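Local coordinates for protein cellulase (Rhodothermus marinus, PDB 3B7M) that probably hydrolyses internal beta-1,4-glucosidic bonds of cellulose as a thermostable endoglucanase of glycoside hydrolase family 12, engineered for activity at moderate temperatures, at residues Thr80-Thr85 with Ile117-Asn122; Tyr19-Asn24 with Ile34-Glu39; Ser1-Cys6 with Asp10-Ala15. One frame throughout, in Å; residues are numbered along the deposited sequence.

Contact 1: Thr80-Thr85 with Ile117-Asn122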
ATOM      1  N   THR A  80      -8.977  -5.490  -6.866  1.00 19.58           N
ATOM      2  CA  THR A  80      -9.004  -4.148  -6.319  1.00 18.66           C
ATOM      3  C   THR A  80      -9.141  -3.067  -7.396  1.00 18.52           C
ATOM      4  O   THR A  80      -8.621  -3.214  -8.511  1.00 18.60           O
ATOM      5  CB  THR A  80      -7.760  -3.889  -5.447  1.00 18.67           C
ATOM      6  OG1 THR A  80      -7.952  -2.699  -4.683  1.00 17.05           O
ATOM      7  CG2 THR A  80      -6.492  -3.769  -6.308  1.00 18.71           C
ATOM      8  N   SER A  81      -9.850  -1.992  -7.060  1.00 17.83           N
ATOM      9  CA  SER A  81      -9.879  -0.786  -7.884  1.00 17.95           C
ATOM     10  C   SER A  81      -9.460   0.438  -7.068  1.00 17.44           C
ATOM     11  O   SER A  81      -9.629   0.472  -5.852  1.00 17.99           O
ATOM     12  CB  SER A  81     -11.272  -0.572  -8.499  1.00 17.84           C
ATOM     13  OG  SER A  81     -11.716  -1.763  -9.129  1.00 20.49           O
ATOM     14  N   TRP A  82      -8.899   1.436  -7.743  1.00 16.55           N
ATOM     15  CA  TRP A  82      -8.425   2.638  -7.087  1.00 15.87           C
ATOM     16  C   TRP A  82      -8.165   3.737  -8.111  1.00 16.41           C
ATOM     17  O   TRP A  82      -7.726   3.465  -9.228  1.00 16.17           O
ATOM     18  CB  TRP A  82      -7.153   2.336  -6.287  1.00 14.84           C
ATOM     19  CG  TRP A  82      -6.714   3.433  -5.386  1.00 14.07           C
ATOM     20  CD1 TRP A  82      -7.505   4.179  -4.558  1.00 13.25           C
ATOM     21  CD2 TRP A  82      -5.370   3.899  -5.190  1.00 12.99           C
ATOM     22  NE1 TRP A  82      -6.739   5.088  -3.867  1.00 14.21           N
ATOM     23  CE2 TRP A  82      -5.428   4.947  -4.239  1.00 12.92           C
ATOM     24  CE3 TRP A  82      -4.120   3.535  -5.730  1.00 13.00           C
ATOM     25  CZ2 TRP A  82      -4.286   5.636  -3.805  1.00 12.67           C
ATOM     26  CZ3 TRP A  82      -2.984   4.220  -5.303  1.00 13.67           C
ATOM     27  CH2 TRP A  82      -3.077   5.266  -4.351  1.00 13.57           C
ATOM     28  N   THR A  83      -8.447   4.974  -7.731  1.00 16.58           N
ATOM     29  CA  THR A  83      -8.051   6.110  -8.551  1.00 17.46           C
ATOM     30  C   THR A  83      -7.304   7.112  -7.696  1.00 17.37           C
ATOM     31  O   THR A  83      -7.790   7.526  -6.652  1.00 17.31           O
ATOM     32  CB  THR A  83      -9.255   6.792  -9.230  1.00 17.15           C
ATOM     33  OG1 THR A  83     -10.023   5.806  -9.915  1.00 18.93           O
ATOM     34  CG2 THR A  83      -8.788   7.854 -10.245  1.00 18.28           C
ATOM     35  N   LEU A  84      -6.126   7.506  -8.152  1.00 18.07           N
ATOM     36  CA  LEU A  84      -5.361   8.523  -7.466  1.00 18.96           C
ATOM     37  C   LEU A  84      -5.281   9.771  -8.329  1.00 20.72           C
ATOM     38  O   LEU A  84      -5.460   9.709  -9.565  1.00 21.58           O
ATOM     39  CB  LEU A  84      -3.963   8.028  -7.124  1.00 18.80           C
ATOM     40  CG  LEU A  84      -3.059   7.726  -8.314  1.00 17.35           C
ATOM     41  CD1 LEU A  84      -1.809   8.590  -8.272  1.00 16.42           C
ATOM     42  CD2 LEU A  84      -2.745   6.230  -8.417  1.00 16.45           C
ATOM     43  N   THR A  85      -5.036  10.903  -7.667  1.00 20.64           N
ATOM     44  CA  THR A  85      -4.834  12.170  -8.328  1.00 20.43           C
ATOM     45  C   THR A  85      -3.431  12.622  -7.947  1.00 20.17           C
ATOM     46  O   THR A  85      -3.182  12.960  -6.795  1.00 20.37           O
ATOM     47  CB  THR A  85      -5.895  13.214  -7.906  1.00 20.62           C
ATOM     48  OG1 THR A  85      -7.211  12.659  -8.057  1.00 20.74           O
ATOM     49  CG2 THR A  85      -5.774  14.498  -8.754  1.00 21.25           C
ATOM     50  N   ILE A 117       2.905  -2.583  -4.435  1.00 15.60           N
ATOM     51  CA  ILE A 117       2.664  -2.371  -5.854  1.00 15.15           C
ATOM     52  C   ILE A 117       2.630  -0.880  -6.061  1.00 15.02           C
ATOM     53  O   ILE A 117       1.734  -0.201  -5.560  1.00 15.12           O
ATOM     54  CB  ILE A 117       1.356  -3.027  -6.295  1.00 15.29           C
ATOM     55  CG1 ILE A 117       1.367  -4.514  -5.915  1.00 14.71           C
ATOM     56  CG2 ILE A 117       1.087  -2.797  -7.800  1.00 15.09           C
ATOM     57  CD1 ILE A 117       0.031  -5.241  -6.144  1.00 15.46           C
ATOM     58  N   TRP A 118       3.634  -0.375  -6.773  1.00 14.66           N
ATOM     59  CA  TRP A 118       3.798   1.045  -7.024  1.00 14.88           C
ATOM     60  C   TRP A 118       3.170   1.374  -8.369  1.00 15.26           C
ATOM     61  O   TRP A 118       3.542   0.796  -9.395  1.00 14.15           O
ATOM     62  CB  TRP A 118       5.291   1.408  -7.078  1.00 15.11           C
ATOM     63  CG  TRP A 118       6.043   1.308  -5.774  1.00 14.87           C
ATOM     64  CD1 TRP A 118       5.850   0.395  -4.776  1.00 15.98           C
ATOM     65  CD2 TRP A 118       7.159   2.116  -5.367  1.00 14.73           C
ATOM     66  NE1 TRP A 118       6.757   0.605  -3.759  1.00 15.88           N
ATOM     67  CE2 TRP A 118       7.571   1.655  -4.100  1.00 14.34           C
ATOM     68  CE3 TRP A 118       7.824   3.209  -5.938  1.00 15.12           C
ATOM     69  CZ2 TRP A 118       8.626   2.239  -3.396  1.00 15.10           C
ATOM     70  CZ3 TRP A 118       8.882   3.784  -5.242  1.00 15.76           C
ATOM     71  CH2 TRP A 118       9.269   3.298  -3.978  1.00 14.82           C
ATOM     72  N   LEU A 119       2.233   2.313  -8.348  1.00 15.51           N
ATOM     73  CA  LEU A 119       1.506   2.723  -9.543  1.00 16.51           C
ATOM     74  C   LEU A 119       2.027   4.040 -10.115  1.00 16.99           C
ATOM     75  O   LEU A 119       1.909   4.294 -11.324  1.00 17.05           O
ATOM     76  CB  LEU A 119       0.009   2.846  -9.222  1.00 16.59           C
ATOM     77  CG  LEU A 119      -0.683   1.551  -8.766  1.00 16.69           C
ATOM     78  CD1 LEU A 119      -2.161   1.814  -8.527  1.00 18.26           C
ATOM     79  CD2 LEU A 119      -0.505   0.448  -9.807  1.00 17.24           C
ATOM     80  N   ASN A 120       2.579   4.877  -9.240  1.00 16.47           N
ATOM     81  CA  ASN A 120       3.038   6.208  -9.617  1.00 17.38           C
ATOM     82  C   ASN A 120       3.995   6.730  -8.564  1.00 17.88           C
ATOM     83  O   ASN A 120       4.054   6.198  -7.449  1.00 17.39           O
ATOM     84  CB  ASN A 120       1.836   7.163  -9.770  1.00 17.25           C
ATOM     85  CG  ASN A 120       2.019   8.201 -10.892  1.00 17.57           C
ATOM     86  OD1 ASN A 120       1.066   8.551 -11.589  1.00 18.65           O
ATOM     87  ND2 ASN A 120       3.226   8.683 -11.061  1.00 15.90           N
ATOM     88  N   LYS A 121       4.745   7.767  -8.928  1.00 19.21           N
ATOM     89  CA  LYS A 121       5.637   8.479  -8.015  1.00 20.66           C
ATOM     90  C   LYS A 121       6.068   9.819  -8.610  1.00 20.87           C
ATOM     91  O   LYS A 121       5.850  10.093  -9.787  1.00 20.20           O
ATOM     92  CB  LYS A 121       6.891   7.647  -7.698  1.00 20.11           C
ATOM     93  CG  LYS A 121       7.793   7.345  -8.913  1.00 22.03           C
ATOM     94  CD  LYS A 121       8.892   6.362  -8.546  1.00 23.04           C
ATOM     95  CE  LYS A 121       9.994   6.347  -9.599  1.00 29.39           C
ATOM     96  NZ  LYS A 121      11.190   5.588  -9.125  1.00 31.67           N
ATOM     97  N   ASN A 122       6.699  10.635  -7.775  1.00 21.58           N
ATOM     98  CA  ASN A 122       7.361  11.853  -8.215  1.00 22.69           C
ATOM     99  C   ASN A 122       8.661  12.048  -7.434  1.00 23.80           C
ATOM    100  O   ASN A 122       8.746  11.720  -6.237  1.00 23.13           O
ATOM    101  CB  ASN A 122       6.445  13.063  -8.027  1.00 22.52           C
ATOM    102  CG  ASN A 122       6.958  14.299  -8.743  1.00 23.72           C
ATOM    103  OD1 ASN A 122       7.450  15.243  -8.116  1.00 23.93           O
ATOM    104  ND2 ASN A 122       6.865  14.290 -10.060  1.00 23.15           N
TER
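Trp82 and Leu119 make the tight end of this contact: the methyl CD1 of Leu119 comes up to the indole at its edge, near the ring plane, 3.8 Å from Trp82 CE3. Trp82 extends its CG anti to the backbone N (chi1 -170°), which sends the benzo side of the indole inward, while the pyrrole nitrogen NE1 is hydrogen-bonded to Ser208. CB of Leu84, from the same strand, lies over one face of the ring, toward its rim, and the ring of Phe197 meets it as well. Val166 also touches Leu119.

Toward the C-terminal ends of the segments the fit is slacker. Leu84 CD2 lies 4.4 Å from Leu119 CB, and its other methyl, CD1, reaches Asn120 CB at 4.2 Å, so that the asparagine contributes aliphatic carbon to the interface. Leu84 itself is buried, whereas Asn120 is partly exposed, and the contact thus runs from a packed interior to a more open margin. Leu119 and Asn120 both face Ala94 in a classic beta bulge, which brings two consecutive side chains to bear on Leu84.

The two strands run nearly parallel, 9° apart, with axes 9.4 Å from each other and no hydrogen bond between them. They belong to different sheets, and their packing is one part of the apolar core between the two sheets of a beta-jelly-roll sandwich, the fold of family 12 glycoside hydrolases.

Contact 2: Tyr19-Asn24 with Ile34-Glu39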
ATOM      1  N   TYR A  19     -13.741  -0.412   5.623  1.00 16.24           N
ATOM      2  CA  TYR A  19     -12.350   0.044   5.523  1.00 16.12           C
ATOM      3  C   TYR A  19     -12.011   1.015   6.642  1.00 15.56           C
ATOM      4  O   TYR A  19     -12.901   1.560   7.290  1.00 14.82           O
ATOM      5  CB  TYR A  19     -12.079   0.741   4.177  1.00 15.59           C
ATOM      6  CG  TYR A  19     -12.529  -0.035   2.956  1.00 16.05           C
ATOM      7  CD1 TYR A  19     -11.993  -1.284   2.670  1.00 14.44           C
ATOM      8  CD2 TYR A  19     -13.479   0.499   2.073  1.00 14.20           C
ATOM      9  CE1 TYR A  19     -12.394  -1.997   1.544  1.00 16.16           C
ATOM     10  CE2 TYR A  19     -13.904  -0.225   0.940  1.00 14.92           C
ATOM     11  CZ  TYR A  19     -13.351  -1.466   0.686  1.00 16.29           C
ATOM     12  OH  TYR A  19     -13.749  -2.211  -0.414  1.00 17.55           O
ATOM     13  N   THR A  20     -10.718   1.212   6.867  1.00 15.39           N
ATOM     14  CA  THR A  20     -10.244   2.208   7.815  0.50 15.31           C
ATOM     15  C   THR A  20      -9.293   3.151   7.086  1.00 15.51           C
ATOM     16  O   THR A  20      -8.505   2.711   6.240  1.00 15.07           O
ATOM     17  CB  THR A  20      -9.549   1.557   9.034  0.50 15.48           C
ATOM     18  OG1 THR A  20      -8.468   0.734   8.588  0.50 15.96           O
ATOM     19  CG2 THR A  20     -10.539   0.689   9.830  0.50 14.33           C
ATOM     20  N   VAL A  21      -9.389   4.440   7.391  1.00 14.96           N
ATOM     21  CA  VAL A  21      -8.516   5.431   6.797  1.00 14.87           C
ATOM     22  C   VAL A  21      -7.641   5.990   7.903  1.00 15.39           C
ATOM     23  O   VAL A  21      -8.160   6.404   8.943  1.00 15.30           O
ATOM     24  CB  VAL A  21      -9.326   6.552   6.101  1.00 15.02           C
ATOM     25  CG1 VAL A  21      -8.416   7.669   5.634  1.00 15.18           C
ATOM     26  CG2 VAL A  21     -10.103   5.982   4.923  1.00 14.39           C
ATOM     27  N   SER A  22      -6.326   5.985   7.686  1.00 15.34           N
ATOM     28  CA  SER A  22      -5.375   6.404   8.715  1.00 16.06           C
ATOM     29  C   SER A  22      -4.405   7.463   8.234  1.00 15.96           C
ATOM     30  O   SER A  22      -3.907   7.407   7.106  1.00 16.33           O
ATOM     31  CB  SER A  22      -4.573   5.208   9.240  1.00 15.61           C
ATOM     32  OG  SER A  22      -5.440   4.160   9.631  1.00 17.58           O
ATOM     33  N   ASN A  23      -4.116   8.405   9.120  1.00 15.43           N
ATOM     34  CA  ASN A  23      -3.151   9.449   8.847  1.00 15.47           C
ATOM     35  C   ASN A  23      -1.731   8.870   8.818  1.00 15.22           C
ATOM     36  O   ASN A  23      -0.960   9.167   7.900  1.00 14.74           O
ATOM     37  CB  ASN A  23      -3.320  10.576   9.872  1.00 15.72           C
ATOM     38  CG  ASN A  23      -3.022  11.937   9.307  1.00 16.07           C
ATOM     39  OD1 ASN A  23      -3.137  12.175   8.096  1.00 16.23           O
ATOM     40  ND2 ASN A  23      -2.599  12.846  10.182  1.00 18.29           N
ATOM     41  N   ASN A  24      -1.410   8.013   9.794  1.00 15.20           N
ATOM     42  CA  ASN A  24      -0.211   7.156   9.759  1.00 16.05           C
ATOM     43  C   ASN A  24       1.089   7.942   9.498  1.00 16.72           C
ATOM     44  O   ASN A  24       1.843   7.647   8.562  1.00 16.83           O
ATOM     45  CB  ASN A  24      -0.404   6.005   8.742  1.00 15.23           C
ATOM     46  CG  ASN A  24       0.605   4.844   8.912  1.00 16.65           C
ATOM     47  OD1 ASN A  24       0.946   4.150   7.931  1.00 16.87           O
ATOM     48  ND2 ASN A  24       1.064   4.613  10.137  1.00 15.60           N
ATOM     49  N   ILE A  34      -5.376  14.942   6.572  1.00 13.96           N
ATOM     50  CA  ILE A  34      -6.128  14.407   5.441  1.00 14.81           C
ATOM     51  C   ILE A  34      -7.615  14.698   5.664  1.00 14.59           C
ATOM     52  O   ILE A  34      -8.089  14.668   6.794  1.00 14.34           O
ATOM     53  CB  ILE A  34      -5.896  12.899   5.217  1.00 14.11           C
ATOM     54  CG1 ILE A  34      -6.245  12.101   6.482  1.00 14.50           C
ATOM     55  CG2 ILE A  34      -4.458  12.650   4.811  1.00 15.37           C
ATOM     56  CD1 ILE A  34      -6.192  10.587   6.294  1.00 15.49           C
ATOM     57  N   GLU A  35      -8.315  15.016   4.588  1.00 15.12           N
ATOM     58  CA  GLU A  35      -9.746  15.212   4.639  1.00 16.67           C
ATOM     59  C   GLU A  35     -10.410  13.949   4.111  1.00 16.71           C
ATOM     60  O   GLU A  35     -10.139  13.526   2.977  1.00 16.55           O
ATOM     61  CB  GLU A  35     -10.139  16.413   3.798  1.00 16.84           C
ATOM     62  CG  GLU A  35     -11.616  16.672   3.832  1.00 20.04           C
ATOM     63  CD  GLU A  35     -12.000  17.792   2.925  1.00 24.31           C
ATOM     64  OE1 GLU A  35     -11.679  18.958   3.239  1.00 25.56           O
ATOM     65  OE2 GLU A  35     -12.620  17.497   1.892  1.00 27.06           O
ATOM     66  N   VAL A  36     -11.252  13.344   4.945  1.00 16.74           N
ATOM     67  CA  VAL A  36     -11.800  12.026   4.676  1.00 17.62           C
ATOM     68  C   VAL A  36     -13.307  12.090   4.449  1.00 18.45           C
ATOM     69  O   VAL A  36     -14.036  12.673   5.263  1.00 18.34           O
ATOM     70  CB  VAL A  36     -11.528  11.042   5.865  1.00 17.48           C
ATOM     71  CG1 VAL A  36     -11.928   9.622   5.499  1.00 17.63           C
ATOM     72  CG2 VAL A  36     -10.056  11.074   6.283  1.00 17.37           C
ATOM     73  N   GLY A  37     -13.764  11.462   3.363  1.00 18.85           N
ATOM     74  CA  GLY A  37     -15.190  11.225   3.141  1.00 19.14           C
ATOM     75  C   GLY A  37     -15.581   9.947   3.851  1.00 19.87           C
ATOM     76  O   GLY A  37     -15.077   8.879   3.524  1.00 19.30           O
ATOM     77  N   LEU A  38     -16.481  10.067   4.825  1.00 20.29           N
ATOM     78  CA  LEU A  38     -16.836   8.970   5.713  1.00 21.98           C
ATOM     79  C   LEU A  38     -17.671   7.861   5.067  1.00 22.46           C
ATOM     80  O   LEU A  38     -17.664   6.733   5.556  1.00 22.67           O
ATOM     81  CB  LEU A  38     -17.540   9.503   6.960  1.00 22.13           C
ATOM     82  CG  LEU A  38     -16.675  10.379   7.868  1.00 24.70           C
ATOM     83  CD1 LEU A  38     -17.553  11.229   8.775  1.00 27.54           C
ATOM     84  CD2 LEU A  38     -15.708   9.511   8.689  1.00 26.10           C
ATOM     85  N   GLU A  39     -18.367   8.170   3.979  1.00 22.44           N
ATOM     86  CA  GLU A  39     -19.142   7.152   3.263  1.00 23.38           C
ATOM     87  C   GLU A  39     -18.290   6.368   2.260  1.00 23.09           C
ATOM     88  O   GLU A  39     -18.429   5.145   2.124  1.00 23.00           O
ATOM     89  CB  GLU A  39     -20.341   7.793   2.558  1.00 23.72           C
ATOM     90  CG  GLU A  39     -21.110   6.856   1.606  1.00 27.23           C
ATOM     91  CD  GLU A  39     -21.887   5.750   2.324  1.00 31.09           C
ATOM     92  OE1 GLU A  39     -22.144   5.867   3.542  1.00 32.36           O
ATOM     93  OE2 GLU A  39     -22.245   4.757   1.655  1.00 34.27           O
TER
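Apolar contacts between Val21 and the pair Ile34 and Val36 form the centre of this interface. Val21 CG1 touches Ile34 CD1 at 3.7 Å and Val36 CG2 at 3.8 Å, so a single methyl bridges two residues that point to the same side of strand 32-37. Val21 and Val36 approach tip to tip, whereas Ile34 crosses Val21 obliquely. With its CG1 set between the backbone N and the carbonyl carbon (chi1 57°), Ile34 carries CD1 up between the strands, where it also lies 4.0 Å from the carbonyl oxygen Ser22 O. Phe43, Ile62 and Val14 add further apolar contacts to Val21.

The polar group at the border is Asn23, which slides past Ile34 in the opposite direction. Its OD1 rests against the isoleucine, 3.5 Å from CG1 and 3.6 Å from CG2. This buried amide is satisfied by other partners: OD1 is hydrogen-bonded to Gln32 NE2, and ND2 to Gly7 O.

No hydrogen bond joins the segments themselves. Strands 19-22 and 34-37 run at 162° to each other, with axes 9.1 Å apart, each in a different sheet of the sandwich. The chemistry implies that shape and hydrophobic burial hold these strands together, while the bonds from Asn23 to Gln32 and Gly7 pay for placing an amide beside the apolar core.

Contact 3: Ser1-Cys6 with Asp10-Ala15; sequences STVELC and DTRTVA
Leu5 lies against Asp10 and Arg12, and its methyl CD2 sits over the centre of one face of the arginine's guanidinium, 3.8 Å from Arg12 CZ. The other methyl, CD1, leans on the aliphatic part of the same side chain, at 4.0 Å from Arg12 CG. At the end near the turn, Leu5 CB meets Asp10 CB at 3.8 Å. Val3 may add a lighter contact, which is tentative because its side chain is modelled in two conformers: in one of them CG1 lies 4.2 Å from Arg12 NE.

The guanidinium can lie flat over the leucine because the arginine chain is bent at chi2 (-64°) and folds back on its own strand. There NH1 donates to the backbone oxygen Thr11 O, a 3.0 Å bond with an angle of 157° at the hydrogen; the acceptor lies close to the guanidinium plane, while the donor stands above the plane of the carbonyl. Cut back to an alanine, Leu5 would keep its CB against Asp10, but the loss of both methyls is likely to leave one guanidinium face and CG of Arg12 without their apolar cover, setting the arginine freer to turn.

Strands 2-5 and 11-14 are outermost strands of the two sheets of the beta-jelly-roll sandwich, and the short turn between them carries the chain from one sheet to the other. Asp10 OD2 accepts a hydrogen bond from Gly7 N inside this turn, tying the carboxylate to it. Further out, the disulfide Cys6-Cys33 fastens the end of the first strand to strand 32-37, which also pairs with Val3 and Leu5 through backbone hydrogen bonds. On the other sheet, the backbone of Arg12 is paired likewise with that of Val21.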
ATOM      1  N   SER A   1     -20.898  12.995   4.826  1.00 28.22           N
ATOM      2  CA  SER A   1     -20.110  14.016   5.569  1.00 28.20           C
ATOM      3  C   SER A   1     -18.597  13.743   5.504  1.00 27.26           C
ATOM      4  O   SER A   1     -18.163  12.659   5.102  1.00 27.08           O
ATOM      5  CB  SER A   1     -20.595  14.105   7.019  1.00 28.78           C
ATOM      6  OG  SER A   1     -20.215  12.963   7.764  1.00 30.00           O
ATOM      7  N   THR A   2     -17.809  14.747   5.881  1.00 25.95           N
ATOM      8  CA  THR A   2     -16.357  14.696   5.799  1.00 24.81           C
ATOM      9  C   THR A   2     -15.752  15.178   7.114  1.00 23.04           C
ATOM     10  O   THR A   2     -16.417  15.872   7.883  1.00 23.21           O
ATOM     11  CB  THR A   2     -15.807  15.572   4.653  1.00 25.25           C
ATOM     12  OG1 THR A   2     -16.348  16.887   4.769  1.00 27.35           O
ATOM     13  CG2 THR A   2     -16.181  15.015   3.293  1.00 26.00           C
ATOM     14  N   VAL A   3     -14.505  14.777   7.369  1.00 20.97           N
ATOM     15  CA  VAL A   3     -13.766  15.261   8.555  0.50 19.98           C
ATOM     16  C   VAL A   3     -12.283  15.371   8.226  1.00 19.58           C
ATOM     17  O   VAL A   3     -11.737  14.644   7.400  1.00 19.40           O
ATOM     18  CB  VAL A   3     -14.023  14.425   9.882  0.50 19.89           C
ATOM     19  CG1 VAL A   3     -13.388  13.034   9.804  0.50 19.63           C
ATOM     20  CG2 VAL A   3     -13.574  15.200  11.206  0.60 20.13           C
ATOM     21  N   GLU A   4     -11.636  16.355   8.849  1.00 18.54           N
ATOM     22  CA  GLU A   4     -10.207  16.538   8.659  1.00 17.64           C
ATOM     23  C   GLU A   4      -9.449  15.987   9.858  1.00 17.37           C
ATOM     24  O   GLU A   4      -9.726  16.357  10.996  1.00 17.25           O
ATOM     25  CB  GLU A   4      -9.839  17.997   8.417  1.00 17.45           C
ATOM     26  CG  GLU A   4      -8.370  18.166   8.003  1.00 16.34           C
ATOM     27  CD  GLU A   4      -7.995  19.592   7.642  1.00 17.62           C
ATOM     28  OE1 GLU A   4      -8.135  20.514   8.486  1.00 17.11           O
ATOM     29  OE2 GLU A   4      -7.535  19.791   6.504  1.00 17.54           O
ATOM     30  N   LEU A   5      -8.511  15.083   9.585  1.00 17.06           N
ATOM     31  CA  LEU A   5      -7.727  14.397  10.609  1.00 17.15           C
ATOM     32  C   LEU A   5      -6.318  14.935  10.565  1.00 16.94           C
ATOM     33  O   LEU A   5      -5.648  14.783   9.550  1.00 17.40           O
ATOM     34  CB  LEU A   5      -7.667  12.876  10.337  1.00 17.18           C
ATOM     35  CG  LEU A   5      -8.954  12.060  10.162  1.00 17.44           C
ATOM     36  CD1 LEU A   5      -8.600  10.594   9.954  1.00 15.64           C
ATOM     37  CD2 LEU A   5      -9.869  12.214  11.364  1.00 17.97           C
ATOM     38  N   CYS A   6      -5.851  15.514  11.665  1.00 16.52           N
ATOM     39  CA  CYS A   6      -4.537  16.155  11.693  1.00 16.27           C
ATOM     40  C   CYS A   6      -3.600  15.526  12.727  1.00 16.38           C
ATOM     41  O   CYS A   6      -2.433  15.910  12.835  1.00 15.58           O
ATOM     42  CB  CYS A   6      -4.673  17.672  11.941  1.00 16.08           C
ATOM     43  SG  CYS A   6      -5.448  18.619  10.575  1.00 15.44           S
ATOM     44  N   ASP A  10      -4.278   9.459  13.923  1.00 20.58           N
ATOM     45  CA  ASP A  10      -5.723   9.470  13.728  1.00 20.73           C
ATOM     46  C   ASP A  10      -6.159   8.403  12.737  1.00 20.57           C
ATOM     47  O   ASP A  10      -5.470   8.146  11.749  1.00 20.38           O
ATOM     48  CB  ASP A  10      -6.215  10.828  13.228  1.00 20.41           C
ATOM     49  CG  ASP A  10      -6.277  11.873  14.328  1.00 22.09           C
ATOM     50  OD1 ASP A  10      -6.025  11.551  15.501  1.00 24.26           O
ATOM     51  OD2 ASP A  10      -6.566  13.037  14.019  1.00 24.70           O
ATOM     52  N   THR A  11      -7.302   7.792  13.029  1.00 20.62           N
ATOM     53  CA  THR A  11      -7.928   6.853  12.112  0.50 21.09           C
ATOM     54  C   THR A  11      -9.450   6.997  12.154  1.00 21.16           C
ATOM     55  O   THR A  11     -10.013   7.472  13.146  1.00 21.71           O
ATOM     56  CB  THR A  11      -7.502   5.398  12.411  0.50 20.94           C
ATOM     57  OG1 THR A  11      -8.016   4.528  11.398  0.50 20.86           O
ATOM     58  CG2 THR A  11      -8.021   4.951  13.773  0.50 21.74           C
ATOM     59  N   ARG A  12     -10.100   6.602  11.064  1.00 20.93           N
ATOM     60  CA  ARG A  12     -11.562   6.559  10.977  1.00 20.87           C
ATOM     61  C   ARG A  12     -12.007   5.320  10.204  1.00 20.15           C
ATOM     62  O   ARG A  12     -11.404   4.968   9.187  1.00 19.53           O
ATOM     63  CB  ARG A  12     -12.108   7.798  10.248  1.00 21.08           C
ATOM     64  CG  ARG A  12     -12.125   9.095  11.079  1.00 23.38           C
ATOM     65  CD  ARG A  12     -13.052   9.005  12.289  1.00 27.04           C
ATOM     66  NE  ARG A  12     -13.151  10.298  12.968  1.00 31.77           N
ATOM     67  CZ  ARG A  12     -12.289  10.747  13.877  1.00 32.58           C
ATOM     68  NH1 ARG A  12     -11.241  10.013  14.243  1.00 33.42           N
ATOM     69  NH2 ARG A  12     -12.479  11.936  14.426  1.00 33.48           N
ATOM     70  N   THR A  13     -13.053   4.664  10.694  1.00 19.71           N
ATOM     71  CA  THR A  13     -13.715   3.584   9.980  0.50 19.35           C
ATOM     72  C   THR A  13     -14.648   4.242   8.971  1.00 19.69           C
ATOM     73  O   THR A  13     -15.323   5.229   9.307  1.00 19.76           O
ATOM     74  CB  THR A  13     -14.540   2.687  10.950  0.50 19.62           C
ATOM     75  OG1 THR A  13     -13.714   2.250  12.040  0.50 18.61           O
ATOM     76  CG2 THR A  13     -15.094   1.480  10.233  0.50 18.50           C
ATOM     77  N   VAL A  14     -14.683   3.715   7.753  1.00 18.90           N
ATOM     78  CA  VAL A  14     -15.476   4.307   6.687  1.00 18.73           C
ATOM     79  C   VAL A  14     -16.215   3.226   5.895  1.00 19.52           C
ATOM     80  O   VAL A  14     -16.032   2.023   6.140  1.00 19.25           O
ATOM     81  CB  VAL A  14     -14.570   5.123   5.707  1.00 19.01           C
ATOM     82  CG1 VAL A  14     -13.842   6.263   6.445  1.00 17.38           C
ATOM     83  CG2 VAL A  14     -13.563   4.209   5.021  1.00 17.48           C
ATOM     84  N   ALA A  15     -17.057   3.659   4.954  1.00 20.11           N
ATOM     85  CA  ALA A  15     -17.687   2.761   3.993  1.00 20.09           C
ATOM     86  C   ALA A  15     -18.420   1.610   4.677  1.00 20.30           C
ATOM     87  O   ALA A  15     -18.186   0.439   4.374  1.00 20.26           O
ATOM     88  CB  ALA A  15     -16.641   2.237   3.014  1.00 20.47           C
TER

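All three contacts join the same two sheets of the sandwich, each with one segment in the six-stranded sheet and one in the nine-stranded sheet. Contact 3 comes first along the chain, followed by contact 2 and then contact 1. The centres of contacts 2 and 3 are about 4 Å apart: strands 2-5 and 32-37 are neighbours in one sheet, 11-14 and 19-22 in the other, so the two contacts are joined through backbone pairing in both sheets. Contact 1 lies deeper, its centre about 17 Å from that of contact 2 and 21 Å from that of contact 3. The sandwich is thus packed both in its interior and at its N-terminal margin.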